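Local coordinates for protein chitin deacetylase 1 (PDB 5ZNT) that removes N-acetyl groups from chitin with the help of a zinc ion, giving chitosan and acetate, this chain holding its carbohydrate esterase 4 part, at residues E58-K63 with C70-T75; K63-N68 with K328-G333; H252-H257 with Q293-V298; L267-A272 with E282-W287. All coordinates share one frame; numbering follows the deposited sequence. Where two conformers were deposited one is given.

Contact 1 of 4, residues E58-K63 with C70-T75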
loop_
_atom_site.group_PDB
_atom_site.type_symbol
_atom_site.label_atom_id
_atom_site.label_comp_id
_atom_site.label_asym_id
_atom_site.label_seq_id
_atom_site.Cartn_x
_atom_site.Cartn_y
_atom_site.Cartn_z
ATOM N N GLU A 58 2.150 13.179 13.934
ATOM C CA GLU A 58 2.047 12.583 15.256
ATOM C C GLU A 58 2.515 11.132 15.237
ATOM O O GLU A 58 3.211 10.690 16.155
ATOM C CB GLU A 58 0.611 12.675 15.765
ATOM C CG GLU A 58 0.372 12.005 17.092
ATOM C CD GLU A 58 -1.006 12.313 17.703
ATOM O OE1 GLU A 58 -1.807 13.074 17.087
ATOM O OE2 GLU A 58 -1.290 11.780 18.805
ATOM N N ILE A 59 2.134 10.378 14.203
ATOM C CA ILE A 59 2.536 8.976 14.102
ATOM C C ILE A 59 4.026 8.868 13.780
ATOM O O ILE A 59 4.784 8.181 14.473
ATOM C CB ILE A 59 1.700 8.241 13.041
ATOM C CG1 ILE A 59 0.208 8.273 13.401
ATOM C CG2 ILE A 59 2.213 6.803 12.909
ATOM C CD1 ILE A 59 -0.726 7.813 12.271
ATOM N N PHE A 60 4.449 9.512 12.699
ATOM C CA PHE A 60 5.798 9.364 12.165
ATOM C C PHE A 60 6.634 10.553 12.623
ATOM O O PHE A 60 6.988 11.445 11.860
ATOM C CB PHE A 60 5.754 9.220 10.646
ATOM C CG PHE A 60 4.915 8.072 10.206
ATOM C CD1 PHE A 60 5.359 6.772 10.397
ATOM C CD2 PHE A 60 3.654 8.279 9.658
ATOM C CE1 PHE A 60 4.581 5.695 10.017
ATOM C CE2 PHE A 60 2.855 7.211 9.279
ATOM C CZ PHE A 60 3.294 5.915 9.473
ATOM N N ASN A 61 6.920 10.537 13.924
ATOM C CA ASN A 61 7.496 11.667 14.634
ATOM C C ASN A 61 9.026 11.701 14.590
ATOM O O ASN A 61 9.627 12.582 15.213
ATOM C CB ASN A 61 7.025 11.650 16.085
ATOM C CG ASN A 61 7.367 10.351 16.791
ATOM O OD1 ASN A 61 8.144 9.533 16.283
ATOM N ND2 ASN A 61 6.792 10.152 17.972
ATOM N N GLY A 62 9.664 10.787 13.868
ATOM C CA GLY A 62 11.113 10.725 13.893
ATOM C C GLY A 62 11.701 10.097 15.136
ATOM O O GLY A 62 12.927 10.025 15.253
ATOM N N LYS A 63 10.866 9.638 16.065
ATOM C CA LYS A 63 11.303 8.950 17.271
ATOM C C LYS A 63 10.991 7.458 17.279
ATOM O O LYS A 63 11.460 6.754 18.178
ATOM C CB LYS A 63 10.647 9.574 18.509
ATOM C CG LYS A 63 10.670 11.092 18.535
ATOM C CD LYS A 63 11.442 11.622 19.731
ATOM C CE LYS A 63 11.157 13.102 19.948
ATOM N NZ LYS A 63 9.753 13.317 20.387
ATOM N N CYS A 70 16.522 3.031 11.876
ATOM C CA CYS A 70 15.883 3.962 10.946
ATOM C C CYS A 70 14.419 4.199 11.321
ATOM O O CYS A 70 13.753 3.326 11.885
ATOM C CB CYS A 70 15.968 3.437 9.508
ATOM S SG CYS A 70 17.700 3.203 8.896
ATOM N N ASP A 71 13.913 5.385 10.954
ATOM C CA ASP A 71 12.511 5.717 11.182
ATOM C C ASP A 71 11.603 4.673 10.537
ATOM O O ASP A 71 11.874 4.184 9.443
ATOM C CB ASP A 71 12.193 7.098 10.605
ATOM C CG ASP A 71 12.961 8.214 11.305
ATOM O OD1 ASP A 71 13.194 8.123 12.521
ATOM O OD2 ASP A 71 13.301 9.192 10.638
ATOM N N ILE A 72 10.524 4.322 11.236
ATOM C CA ILE A 72 9.518 3.451 10.637
ATOM C C ILE A 72 8.958 4.116 9.380
ATOM O O ILE A 72 8.879 5.346 9.283
ATOM C CB ILE A 72 8.395 3.120 11.635
ATOM C CG1 ILE A 72 7.680 4.378 12.126
ATOM C CG2 ILE A 72 8.955 2.370 12.827
ATOM C CD1 ILE A 72 6.426 4.009 12.975
ATOM N N LYS A 73 8.606 3.299 8.393
ATOM C CA LYS A 73 8.152 3.801 7.102
ATOM C C LYS A 73 6.802 3.189 6.759
ATOM O O LYS A 73 6.539 2.024 7.068
ATOM C CB LYS A 73 9.136 3.479 5.976
ATOM C CG LYS A 73 10.573 3.987 6.199
ATOM C CD LYS A 73 10.603 5.516 6.390
ATOM C CE LYS A 73 12.044 6.035 6.212
ATOM N NZ LYS A 73 12.996 5.279 7.097
ATOM N N ALA A 74 5.962 3.985 6.087
ATOM C CA ALA A 74 4.633 3.573 5.649
ATOM C C ALA A 74 4.497 3.807 4.145
ATOM O O ALA A 74 5.370 4.395 3.500
ATOM C CB ALA A 74 3.535 4.328 6.438
ATOM N N THR A 75 3.397 3.319 3.577
ATOM C CA THR A 75 3.101 3.436 2.147
ATOM C C THR A 75 1.779 4.178 1.987
ATOM O O THR A 75 0.811 3.845 2.657
ATOM C CB THR A 75 2.999 2.047 1.489
ATOM O OG1 THR A 75 4.202 1.294 1.743
ATOM C CG2 THR A 75 2.796 2.162 -0.027
#
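A small hydrophobic contact ties F60, just past the end of helix 53-59, to I72 and A74 in the loop that leads into strand 75-78, within the beta-alpha-beta crossover from strand 38-45. I72 comes to the edge of the F60 ring, near its plane, with CG1 3.8 Å from F60 CD1. I72 CG1 stands between the backbone N and the carbonyl carbon (chi1 60°), which puts it against the rim, and the extended chi2 carries CD1 on along it. At the far end of the ring, the methyl CB of A74 comes within 3.4 Å of F60 CZ. I59 CG2 lines one face of the ring, 3.6 Å above its centre. The chain then turns at N61, whose OD1 accepts from K63 N at 2.7 Å in an Asx turn. G62 follows with positive phi, where a CB would jam against the carbonyl oxygen of N61. The G62 O and D71 OD1 acceptors lie 3.3 Å apart, and K65 NZ serves both, hydrogen-bonded to G62 O and in a salt bridge with D71 OD1. The chemistry implies two layers: apolar carbon against the sheet, and at the rim a lysine ammonium reconciling two oxygens that would probably repel each other.

Contact 2 of 4, residues K63-N68 with K328-G333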
loop_
_atom_site.group_PDB
_atom_site.type_symbol
_atom_site.label_atom_id
_atom_site.label_comp_id
_atom_site.label_asym_id
_atom_site.label_seq_id
_atom_site.Cartn_x
_atom_site.Cartn_y
_atom_site.Cartn_z
ATOM N N LYS A 63 10.866 9.638 16.065
ATOM C CA LYS A 63 11.303 8.950 17.271
ATOM C C LYS A 63 10.991 7.458 17.279
ATOM O O LYS A 63 11.460 6.754 18.178
ATOM C CB LYS A 63 10.647 9.574 18.509
ATOM C CG LYS A 63 10.670 11.092 18.535
ATOM C CD LYS A 63 11.442 11.622 19.731
ATOM C CE LYS A 63 11.157 13.102 19.948
ATOM N NZ LYS A 63 9.753 13.317 20.387
ATOM N N ARG A 64 10.179 6.964 16.348
ATOM C CA ARG A 64 9.845 5.543 16.273
ATOM C C ARG A 64 10.783 4.921 15.247
ATOM O O ARG A 64 10.763 5.304 14.075
ATOM C CB ARG A 64 8.374 5.347 15.897
ATOM C CG ARG A 64 7.419 6.032 16.886
ATOM C CD ARG A 64 5.926 5.806 16.623
ATOM N NE ARG A 64 5.191 6.008 17.874
ATOM C CZ ARG A 64 4.541 7.116 18.208
ATOM N NH1 ARG A 64 4.456 8.143 17.347
ATOM N NH2 ARG A 64 3.952 7.178 19.401
ATOM N N LYS A 65 11.639 4.000 15.697
ATOM C CA LYS A 65 12.710 3.465 14.867
ATOM C C LYS A 65 12.617 1.951 14.803
ATOM O O LYS A 65 12.310 1.305 15.805
ATOM C CB LYS A 65 14.100 3.835 15.414
ATOM C CG LYS A 65 14.255 5.270 15.833
ATOM C CD LYS A 65 14.822 6.103 14.719
ATOM C CE LYS A 65 15.239 7.478 15.237
ATOM N NZ LYS A 65 15.399 8.376 14.094
ATOM N N ASN A 66 12.902 1.400 13.626
ATOM C CA ASN A 66 13.030 -0.039 13.432
ATOM C C ASN A 66 14.317 -0.541 14.092
ATOM O O ASN A 66 15.155 0.256 14.503
ATOM C CB ASN A 66 13.051 -0.354 11.944
ATOM C CG ASN A 66 11.670 -0.309 11.328
ATOM O OD1 ASN A 66 10.686 -0.689 11.963
ATOM N ND2 ASN A 66 11.596 0.135 10.088
ATOM N N PRO A 67 14.510 -1.864 14.187
ATOM C CA PRO A 67 15.736 -2.378 14.837
ATOM C C PRO A 67 17.024 -1.980 14.135
ATOM O O PRO A 67 18.095 -2.115 14.742
ATOM C CB PRO A 67 15.539 -3.900 14.812
ATOM C CG PRO A 67 14.046 -4.086 14.782
ATOM C CD PRO A 67 13.546 -2.943 13.918
ATOM N N ASN A 68 16.964 -1.484 12.894
ATOM C CA ASN A 68 18.139 -0.982 12.194
ATOM C C ASN A 68 18.446 0.469 12.526
ATOM O O ASN A 68 19.317 1.063 11.887
ATOM C CB ASN A 68 17.965 -1.134 10.671
ATOM C CG ASN A 68 16.778 -0.351 10.137
ATOM O OD1 ASN A 68 16.073 0.326 10.887
ATOM N ND2 ASN A 68 16.556 -0.431 8.833
ATOM N N LYS A 328 16.919 6.569 3.006
ATOM C CA LYS A 328 16.287 7.653 3.748
ATOM C C LYS A 328 16.034 7.219 5.190
ATOM O O LYS A 328 14.917 7.265 5.708
ATOM C CB LYS A 328 15.004 8.116 3.049
ATOM C CG LYS A 328 15.276 8.713 1.675
ATOM C CD LYS A 328 14.021 9.260 1.033
ATOM C CE LYS A 328 13.743 8.577 -0.288
ATOM N NZ LYS A 328 12.703 9.320 -1.055
ATOM N N CYS A 329 17.133 6.793 5.826
ATOM C CA CYS A 329 17.077 6.188 7.148
ATOM C C CYS A 329 16.359 7.090 8.142
ATOM O O CYS A 329 15.322 6.721 8.707
ATOM C CB CYS A 329 18.496 5.865 7.638
ATOM S SG CYS A 329 18.550 5.032 9.241
ATOM N N SER A 330 16.906 8.274 8.377
ATOM C CA SER A 330 16.375 9.183 9.388
ATOM C C SER A 330 16.532 10.600 8.839
ATOM O O SER A 330 17.428 11.354 9.229
ATOM C CB SER A 330 17.081 9.006 10.727
ATOM O OG SER A 330 16.195 9.346 11.781
ATOM N N VAL A 331 15.645 10.953 7.909
ATOM C CA VAL A 331 15.781 12.198 7.172
ATOM C C VAL A 331 15.389 13.367 8.060
ATOM O O VAL A 331 14.328 13.362 8.700
ATOM C CB VAL A 331 14.929 12.156 5.894
ATOM C CG1 VAL A 331 15.005 13.488 5.148
ATOM C CG2 VAL A 331 15.405 11.024 5.012
ATOM N N GLU A 332 16.249 14.376 8.107
ATOM C CA GLU A 332 15.865 15.646 8.705
ATOM C C GLU A 332 15.740 16.694 7.604
ATOM O O GLU A 332 14.820 16.622 6.778
ATOM C CB GLU A 332 16.880 16.049 9.775
ATOM C CG GLU A 332 17.234 14.891 10.693
ATOM C CD GLU A 332 17.969 15.332 11.934
ATOM O OE1 GLU A 332 17.318 15.434 12.997
ATOM O OE2 GLU A 332 19.192 15.578 11.841
ATOM N N GLY A 333 16.658 17.658 7.568
ATOM C CA GLY A 333 16.726 18.624 6.480
ATOM C C GLY A 333 15.532 19.566 6.379
ATOM O O GLY A 333 14.728 19.728 7.301
#
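S330 and K65 meet at the protein surface, the one pair to touch between these two loops. The later segment starts at K328, whose NZ bonds with the carbonyl oxygen of H92. C329 follows, joined through its sulfur to C70 and by backbone hydrogen bonding to D71, which brings the loop alongside 63-68 without any backbone pairing to it. Next comes S330, its CB pointing at the other segment and its OG roughly opposite the backbone N (chi1 -151°). From there OG lies 2.6 Å from K65 NZ, with K65 CE further off at 4.0 Å. The lysine gets there by a bend in its chain at chi2 (-94°), after which the rest runs extended. Both polar ends share a partner: K65 NZ makes a salt bridge with D71 OD1, and S330 OG a hydrogen bond with D71 OD2. Past S330 the chain leaves, V331 O bonding with K94 NZ and E332 O with R93 NH1. The joint is therefore polar rather than packed: one carboxylate, an oxygen for each partner, probably holds ammonium and hydroxyl side by side, next to a disulfide that pins the same two loops covalently.

Contact 3 of 4, residues H252-H257 with Q293-V298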
loop_
_atom_site.group_PDB
_atom_site.type_symbol
_atom_site.label_atom_id
_atom_site.label_comp_id
_atom_site.label_asym_id
_atom_site.label_seq_id
_atom_site.Cartn_x
_atom_site.Cartn_y
_atom_site.Cartn_z
ATOM N N HIS A 252 -3.568 -9.918 18.437
ATOM C CA HIS A 252 -3.986 -11.231 17.943
ATOM C C HIS A 252 -3.517 -11.451 16.513
ATOM O O HIS A 252 -3.007 -12.526 16.175
ATOM C CB HIS A 252 -5.510 -11.381 18.034
ATOM C CG HIS A 252 -6.041 -12.599 17.339
ATOM N ND1 HIS A 252 -5.567 -13.871 17.592
ATOM C CD2 HIS A 252 -6.993 -12.738 16.386
ATOM C CE1 HIS A 252 -6.206 -14.738 16.823
ATOM N NE2 HIS A 252 -7.070 -14.074 16.074
ATOM N N ASN A 253 -3.665 -10.441 15.650
ATOM C CA ASN A 253 -3.268 -10.655 14.266
ATOM C C ASN A 253 -1.755 -10.570 14.090
ATOM O O ASN A 253 -1.191 -11.272 13.243
ATOM C CB ASN A 253 -4.023 -9.679 13.362
ATOM C CG ASN A 253 -5.469 -10.104 13.160
ATOM O OD1 ASN A 253 -5.738 -11.084 12.474
ATOM N ND2 ASN A 253 -6.394 -9.386 13.773
ATOM N N PHE A 254 -1.078 -9.749 14.884
ATOM C CA PHE A 254 0.377 -9.835 14.913
ATOM C C PHE A 254 0.821 -11.265 15.237
ATOM O O PHE A 254 1.654 -11.844 14.531
ATOM C CB PHE A 254 0.944 -8.841 15.932
ATOM C CG PHE A 254 2.444 -8.943 16.096
ATOM C CD1 PHE A 254 3.294 -8.196 15.296
ATOM C CD2 PHE A 254 3.001 -9.803 17.042
ATOM C CE1 PHE A 254 4.670 -8.304 15.422
ATOM C CE2 PHE A 254 4.383 -9.908 17.185
ATOM C CZ PHE A 254 5.213 -9.164 16.384
ATOM N N ASP A 255 0.256 -11.857 16.297
ATOM C CA ASP A 255 0.672 -13.201 16.705
ATOM C C ASP A 255 0.379 -14.227 15.621
ATOM O O ASP A 255 1.186 -15.139 15.392
ATOM C CB ASP A 255 -0.012 -13.608 18.013
ATOM C CG ASP A 255 0.474 -12.808 19.202
ATOM O OD1 ASP A 255 1.591 -12.247 19.155
ATOM O OD2 ASP A 255 -0.283 -12.727 20.194
ATOM N N ARG A 256 -0.770 -14.098 14.939
ATOM C CA ARG A 256 -1.092 -15.006 13.842
ATOM C C ARG A 256 0.037 -15.043 12.818
ATOM O O ARG A 256 0.414 -16.113 12.328
ATOM C CB ARG A 256 -2.411 -14.587 13.169
ATOM C CG ARG A 256 -3.704 -14.939 13.942
ATOM C CD ARG A 256 -4.964 -14.695 13.082
ATOM N NE ARG A 256 -4.771 -15.197 11.724
ATOM C CZ ARG A 256 -4.631 -14.426 10.647
ATOM N NH1 ARG A 256 -4.679 -13.096 10.758
ATOM N NH2 ARG A 256 -4.422 -14.993 9.462
ATOM N N HIS A 257 0.605 -13.881 12.486
ATOM C CA HIS A 257 1.698 -13.866 11.524
ATOM C C HIS A 257 3.014 -14.281 12.183
ATOM O O HIS A 257 3.740 -15.141 11.666
ATOM C CB HIS A 257 1.825 -12.469 10.903
ATOM C CG HIS A 257 0.724 -12.131 9.943
ATOM N ND1 HIS A 257 0.959 -11.848 8.616
ATOM C CD2 HIS A 257 -0.617 -12.035 10.119
ATOM C CE1 HIS A 257 -0.193 -11.609 8.006
ATOM N NE2 HIS A 257 -1.163 -11.704 8.898
ATOM N N GLN A 293 9.545 -1.603 21.186
ATOM C CA GLN A 293 10.470 -1.761 22.312
ATOM C C GLN A 293 10.768 -3.235 22.577
ATOM O O GLN A 293 11.907 -3.593 22.907
ATOM C CB GLN A 293 9.908 -1.094 23.569
ATOM C CG GLN A 293 10.904 -1.029 24.750
ATOM C CD GLN A 293 11.001 -2.333 25.522
ATOM O OE1 GLN A 293 10.023 -3.078 25.607
ATOM N NE2 GLN A 293 12.190 -2.619 26.095
ATOM N N SER A 294 9.775 -4.102 22.418
ATOM C CA SER A 294 9.925 -5.483 22.841
ATOM C C SER A 294 10.456 -6.396 21.749
ATOM O O SER A 294 10.842 -7.527 22.053
ATOM C CB SER A 294 8.587 -6.023 23.374
ATOM O OG SER A 294 7.617 -6.130 22.349
ATOM N N HIS A 295 10.526 -5.940 20.500
ATOM C CA HIS A 295 10.902 -6.811 19.395
ATOM C C HIS A 295 12.110 -6.253 18.672
ATOM O O HIS A 295 12.050 -5.158 18.092
ATOM C CB HIS A 295 9.745 -6.987 18.402
ATOM C CG HIS A 295 8.731 -7.979 18.853
ATOM N ND1 HIS A 295 8.802 -9.310 18.509
ATOM C CD2 HIS A 295 7.644 -7.849 19.655
ATOM C CE1 HIS A 295 7.791 -9.958 19.067
ATOM N NE2 HIS A 295 7.081 -9.098 19.775
ATOM N N ASN A 296 13.198 -7.012 18.685
ATOM C CA ASN A 296 14.325 -6.700 17.826
ATOM C C ASN A 296 14.167 -7.301 16.440
ATOM O O ASN A 296 15.046 -7.119 15.596
ATOM C CB ASN A 296 15.649 -7.165 18.465
ATOM C CG ASN A 296 15.723 -8.674 18.681
ATOM O OD1 ASN A 296 14.930 -9.446 18.143
ATOM N ND2 ASN A 296 16.707 -9.100 19.481
ATOM N N ASP A 297 13.046 -7.991 16.178
ATOM C CA ASP A 297 12.852 -8.740 14.942
ATOM C C ASP A 297 11.603 -8.302 14.172
ATOM O O ASP A 297 11.099 -9.066 13.343
ATOM C CB ASP A 297 12.786 -10.244 15.246
ATOM C CG ASP A 297 11.738 -10.585 16.292
ATOM O OD1 ASP A 297 11.099 -9.655 16.834
ATOM O OD2 ASP A 297 11.548 -11.790 16.589
ATOM N N VAL A 298 11.101 -7.091 14.422
ATOM C CA VAL A 298 9.904 -6.563 13.763
ATOM C C VAL A 298 10.291 -5.258 13.065
ATOM O O VAL A 298 10.871 -4.368 13.696
ATOM C CB VAL A 298 8.755 -6.335 14.765
ATOM C CG1 VAL A 298 7.593 -5.528 14.123
ATOM C CG2 VAL A 298 8.227 -7.671 15.312
#
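F254 drives the edge of its ring into the face of the H295 imidazole, an edge-to-face pair with centroids 5.1 Å apart and planes at 66°. The leading atom is F254 CZ, 3.8 Å above the imidazole plane and offset toward its rim; F254 CE2 lies beside it, 3.8 Å from H295 NE2. With CG anti to the backbone N (chi1 176°), the phenyl ring reaches straight out from helix 243-258, and the histidine meets it from the opposite direction. V298 takes another part of the same rim: its CG2 sits near the phenyl plane, 3.5 Å from F254 CZ.

In fold terms, the helix 243-258 is packing here against the turn where helix 278-294 ends and strand 298-300 begins, an alpha-to-beta connection of the deacetylase domain. That turn carries its own brace. H295 ND1 donates to D297 OD1 at 2.9 Å with an N-H...O angle of 153°, lying in the imidazole plane and using the syn lone pair of the carboxylate, which fixes the rotation of the ring under F254. D297 OD2 bonds in turn to Y258 OH, and the Y258 ring meets both F254 and H295. A leucine in place of H295 would probably deprive the phenyl edge of its aromatic face and strand D297 OD1 without its N-H partner. On the other side of the helix, away from this turn, R256 NH1 donates to N253 OD1 at 2.8 Å in the amide's carbonyl plane, and N253 OD1 also accepts from the backbone N of D217.

Contact 4 of 4, residues L267-A272 with E282-W287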
loop_
_atom_site.group_PDB
_atom_site.type_symbol
_atom_site.label_atom_id
_atom_site.label_comp_id
_atom_site.label_asym_id
_atom_site.label_seq_id
_atom_site.Cartn_x
_atom_site.Cartn_y
_atom_site.Cartn_z
ATOM N N LEU A 267 -1.456 -3.572 7.662
ATOM C CA LEU A 267 -2.374 -2.754 8.443
ATOM C C LEU A 267 -2.807 -1.572 7.571
ATOM O O LEU A 267 -2.090 -0.568 7.440
ATOM C CB LEU A 267 -1.733 -2.303 9.751
ATOM C CG LEU A 267 -1.186 -3.467 10.604
ATOM C CD1 LEU A 267 -0.508 -2.884 11.868
ATOM C CD2 LEU A 267 -2.332 -4.425 10.982
ATOM N N TYR A 268 -3.980 -1.691 6.970
ATOM C CA TYR A 268 -4.390 -0.807 5.879
ATOM C C TYR A 268 -5.422 0.179 6.403
ATOM O O TYR A 268 -6.549 -0.208 6.712
ATOM C CB TYR A 268 -4.951 -1.623 4.719
ATOM C CG TYR A 268 -4.086 -2.793 4.303
ATOM C CD1 TYR A 268 -2.757 -2.603 3.945
ATOM C CD2 TYR A 268 -4.600 -4.080 4.255
ATOM C CE1 TYR A 268 -1.969 -3.656 3.511
ATOM C CE2 TYR A 268 -3.812 -5.148 3.852
ATOM C CZ TYR A 268 -2.501 -4.930 3.482
ATOM O OH TYR A 268 -1.723 -5.992 3.065
ATOM N N PHE A 269 -5.036 1.454 6.508
ATOM C CA PHE A 269 -5.858 2.471 7.157
ATOM C C PHE A 269 -6.405 3.510 6.189
ATOM O O PHE A 269 -5.863 3.750 5.102
ATOM C CB PHE A 269 -5.069 3.235 8.227
ATOM C CG PHE A 269 -4.670 2.402 9.413
ATOM C CD1 PHE A 269 -5.549 2.194 10.462
ATOM C CD2 PHE A 269 -3.401 1.852 9.486
ATOM C CE1 PHE A 269 -5.163 1.437 11.577
ATOM C CE2 PHE A 269 -3.007 1.081 10.581
ATOM C CZ PHE A 269 -3.886 0.865 11.621
ATOM N N HIS A 270 -7.473 4.166 6.641
ATOM C CA HIS A 270 -7.827 5.519 6.219
ATOM C C HIS A 270 -7.519 6.446 7.375
ATOM O O HIS A 270 -7.929 6.175 8.507
ATOM C CB HIS A 270 -9.304 5.644 5.854
ATOM C CG HIS A 270 -9.691 4.811 4.682
ATOM N ND1 HIS A 270 -10.104 3.503 4.811
ATOM C CD2 HIS A 270 -9.712 5.088 3.355
ATOM C CE1 HIS A 270 -10.381 3.014 3.614
ATOM N NE2 HIS A 270 -10.157 3.956 2.715
ATOM N N ALA A 271 -6.799 7.531 7.085
ATOM C CA ALA A 271 -6.437 8.486 8.126
ATOM C C ALA A 271 -7.655 8.939 8.913
ATOM O O ALA A 271 -7.600 9.059 10.143
ATOM C CB ALA A 271 -5.746 9.697 7.506
ATOM N N ALA A 272 -8.771 9.194 8.224
ATOM C CA ALA A 272 -9.933 9.751 8.910
ATOM C C ALA A 272 -10.428 8.820 10.023
ATOM O O ALA A 272 -10.909 9.282 11.065
ATOM C CB ALA A 272 -11.045 10.027 7.892
ATOM N N GLU A 282 -4.857 6.387 19.867
ATOM C CA GLU A 282 -4.098 6.167 21.096
ATOM C C GLU A 282 -3.710 4.701 21.250
ATOM O O GLU A 282 -2.563 4.387 21.581
ATOM C CB GLU A 282 -4.902 6.642 22.307
ATOM C CG GLU A 282 -4.269 6.234 23.637
ATOM C CD GLU A 282 -5.037 6.742 24.844
ATOM O OE1 GLU A 282 -5.326 7.956 24.903
ATOM O OE2 GLU A 282 -5.362 5.924 25.724
ATOM N N ALA A 283 -4.647 3.788 20.992
ATOM C CA ALA A 283 -4.345 2.365 21.079
ATOM C C ALA A 283 -3.321 1.949 20.029
ATOM O O ALA A 283 -2.443 1.120 20.298
ATOM C CB ALA A 283 -5.633 1.547 20.938
ATOM N N PHE A 284 -3.412 2.516 18.829
ATOM C CA PHE A 284 -2.486 2.154 17.764
ATOM C C PHE A 284 -1.061 2.567 18.124
ATOM O O PHE A 284 -0.111 1.797 17.944
ATOM C CB PHE A 284 -2.925 2.825 16.460
ATOM C CG PHE A 284 -2.078 2.475 15.267
ATOM C CD1 PHE A 284 -1.717 1.160 15.010
ATOM C CD2 PHE A 284 -1.663 3.461 14.397
ATOM C CE1 PHE A 284 -0.939 0.834 13.899
ATOM C CE2 PHE A 284 -0.886 3.149 13.278
ATOM C CZ PHE A 284 -0.528 1.829 13.032
ATOM N N LEU A 285 -0.891 3.801 18.589
ATOM C CA LEU A 285 0.436 4.269 18.960
ATOM C C LEU A 285 0.977 3.497 20.165
ATOM O O LEU A 285 2.160 3.126 20.190
ATOM C CB LEU A 285 0.387 5.767 19.237
ATOM C CG LEU A 285 0.011 6.573 17.989
ATOM C CD1 LEU A 285 0.066 8.060 18.253
ATOM C CD2 LEU A 285 0.924 6.186 16.809
ATOM N N TYR A 286 0.134 3.247 21.167
ATOM C CA TYR A 286 0.555 2.411 22.285
ATOM C C TYR A 286 1.076 1.072 21.781
ATOM O O TYR A 286 2.158 0.615 22.181
ATOM C CB TYR A 286 -0.610 2.207 23.253
ATOM C CG TYR A 286 -0.225 1.444 24.494
ATOM C CD1 TYR A 286 -0.136 0.057 24.477
ATOM C CD2 TYR A 286 0.050 2.107 25.683
ATOM C CE1 TYR A 286 0.229 -0.654 25.606
ATOM C CE2 TYR A 286 0.408 1.405 26.827
ATOM C CZ TYR A 286 0.503 0.026 26.779
ATOM O OH TYR A 286 0.867 -0.689 27.911
ATOM N N TRP A 287 0.315 0.435 20.887
ATOM C CA TRP A 287 0.713 -0.848 20.324
ATOM C C TRP A 287 2.042 -0.748 19.581
ATOM O O TRP A 287 2.948 -1.570 19.793
ATOM C CB TRP A 287 -0.391 -1.363 19.396
ATOM C CG TRP A 287 -0.060 -2.673 18.783
ATOM C CD1 TRP A 287 -0.160 -3.908 19.384
ATOM C CD2 TRP A 287 0.431 -2.912 17.453
ATOM N NE1 TRP A 287 0.244 -4.885 18.515
ATOM C CE2 TRP A 287 0.608 -4.307 17.324
ATOM C CE3 TRP A 287 0.743 -2.082 16.359
ATOM C CZ2 TRP A 287 1.073 -4.896 16.156
ATOM C CZ3 TRP A 287 1.205 -2.673 15.198
ATOM C CH2 TRP A 287 1.378 -4.067 15.110
#
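F269 of strand 267-270 and F284 of helix 282-287 form the tight part of this buried contact, meeting edge-to-face with centroids 4.7 Å apart and planes tilted at 51°. The edge belongs to F269: its CZ stands 3.7 Å above the F284 ring, displaced toward the rim, while F269 CE2 reaches 3.6 Å from F284 CZ. A chi1 of -177° swings the F284 ring out beside its own carbonyl carbon and toward the strand. Two residues earlier on the strand, L267 CD1 packs 3.8 Å from W287 CZ3, strand and helix side chains arriving from opposite directions. The same methyl lies near the plane of the F284 ring at its edge, but more loosely, 4.3 Å from F284 CE1. Were F284 an alanine, the F269 edge would probably lose the face it rests on and a gap would open between strand and helix.

Nothing polar is exchanged here; the joint is wholly carbon on carbon. The opposite side of the helix is different in kind, since E282 and Y286 turn there toward solvent and take no part. The two axes stay 13.5 Å apart and run at 147°, roughly antiparallel, the usual sense for a helix that follows its strand and lies back across a parallel sheet. F246 and L250 of helix 243-258 close one flank, F246 touching both phenylalanines, I40 and I42 of strand 38-45 touch W287 and F284 respectively, and E58 and I59 of helix 53-59 pack on L285.

Overall arrangement
From the N terminus, contact 1 comes first, closing the short loop between helix 53-59 and the approach to strand 75-78. Contact 2 starts from K63, which it shares with contact 1, and crosses it along the chain, closing a far longer loop that brings the region after helix 316-319 back beside residues 63-71; the C70-C329 disulfide links the two. Contacts 3 and 4 both fall within that long loop and after contact 1, with contact 4 in turn enclosed by contact 3. They share helix 278-294, contact 4 setting it on strand 265-270 and contact 3 tying its end to helix 243-258. L285 of contact 4 packs on E58 and I59 of contact 1, and P67 of contact 2 packs against V298 of contact 3.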